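Local coordinates for UPF0237 protein SP_0238 (Streptococcus pneumoniae, PDB 1ZPV) that is of unknown function but, as a homodimeric ACT domain protein, may serve in regulation by sensing small molecules such as amino acids, at residues A20-S23 / G24-E28. Sequence-based numbering, arbitrary orientation.
Sequences AGVS and GKIAE
Val22 points CG1 away from its own amide nitrogen (chi1 172°) and Ile26 sets CG1 beside its backbone N and extends onward to CD1, which brings together two branches from successive turns of one alpha-helix: Val22 CG1 lies 4.1 Å from Ile26 CD1, the two side chains crossing at a slant. Helix 18-28 is the first of the two helices packed on the four-stranded antiparallel sheet of the ACT fold, a beta-alpha-beta-beta-alpha-beta domain, and this i to i+4 pair forms part of its buried face. Val22 touches Val10 and Met47 on the central strands, while Ile26 reaches Ile8, Val51 and Ile33. CG1 of Ile26 also rests 3.3 Å from the carbonyl O of Val22. The same oxygen receives the amide N of Ile26 in a nearly straight bond, 170° at the hydrogen. Regular i to i+4 bonds continue around it, from Lys25 N to Gly21 O and from Ala27 N to Ser23 O; Gly24 N bonds Ala20 O less straight, from above that carbonyl's plane. Ser23 OG is hydrogen-bonded to the carbonyl O of Val19, one turn earlier in the helix. Lys25 leads toward the second helix, 59-72: its chain packs against Phe66 and Phe69, and the ammonium group is shared by two carboxylates, Glu65 of that helix and Glu28 of its own. The lysine thus bridges helix 18-28 and helix 59-72, and this charge pairing probably helps keep it protonated. Lys25 NZ meets Glu28 OE2 at 2.9 Å, on the syn side and 21° out of the carboxylate plane.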
# COMPACT_ATOMS: atom_id res chain seq x y z
N ALA C 20 1.61 -6.83 -20.39
CA ALA C 20 1.55 -7.86 -21.43
C ALA C 20 2.21 -9.17 -20.98
O ALA C 20 1.69 -10.26 -21.23
CB ALA C 20 2.16 -7.36 -22.72
N GLY C 21 3.39 -9.05 -20.34
CA GLY C 21 4.15 -10.26 -19.98
C GLY C 21 3.36 -11.06 -18.94
O GLY C 21 3.19 -12.26 -19.05
N VAL C 22 2.88 -10.37 -17.91
CA VAL C 22 2.25 -11.03 -16.78
C VAL C 22 0.87 -11.58 -17.19
O VAL C 22 0.57 -12.73 -16.91
CB VAL C 22 2.20 -10.10 -15.53
CG1 VAL C 22 1.36 -10.73 -14.40
CG2 VAL C 22 3.60 -9.86 -14.99
N SER C 23 0.05 -10.77 -17.88
CA SER C 23 -1.27 -11.27 -18.36
C SER C 23 -1.12 -12.47 -19.32
O SER C 23 -1.94 -13.39 -19.28
CB SER C 23 -2.13 -10.16 -19.01
OG SER C 23 -1.50 -9.58 -20.17
N GLY C 24 -0.09 -12.41 -20.17
CA GLY C 24 0.26 -13.45 -21.13
C GLY C 24 0.67 -14.74 -20.42
O GLY C 24 0.21 -15.82 -20.82
N LYS C 25 1.50 -14.62 -19.37
CA LYS C 25 1.88 -15.79 -18.54
C LYS C 25 0.68 -16.44 -17.84
O LYS C 25 0.54 -17.68 -17.82
CB LYS C 25 2.91 -15.36 -17.48
CG LYS C 25 3.50 -16.53 -16.68
CD LYS C 25 4.23 -17.50 -17.60
CE LYS C 25 4.85 -18.63 -16.79
NZ LYS C 25 5.66 -19.49 -17.70
N ILE C 26 -0.18 -15.61 -17.25
CA ILE C 26 -1.43 -16.10 -16.61
C ILE C 26 -2.29 -16.92 -17.60
O ILE C 26 -2.76 -18.01 -17.27
CB ILE C 26 -2.22 -14.92 -15.99
CG1 ILE C 26 -1.45 -14.25 -14.85
CG2 ILE C 26 -3.60 -15.33 -15.54
CD1 ILE C 26 -2.13 -12.94 -14.42
N ALA C 27 -2.49 -16.41 -18.81
CA ALA C 27 -3.23 -17.13 -19.85
C ALA C 27 -2.50 -18.44 -20.29
O ALA C 27 -3.15 -19.47 -20.46
CB ALA C 27 -3.50 -16.22 -21.05
N GLU C 28 -1.17 -18.40 -20.42
CA GLU C 28 -0.38 -19.61 -20.77
C GLU C 28 -0.58 -20.72 -19.74
O GLU C 28 -0.66 -21.92 -20.08
CB GLU C 28 1.12 -19.29 -20.94
CG GLU C 28 2.04 -20.55 -21.11
CD GLU C 28 3.43 -20.38 -20.42
OE1 GLU C 28 4.36 -19.87 -21.10
OE2 GLU C 28 3.59 -20.73 -19.23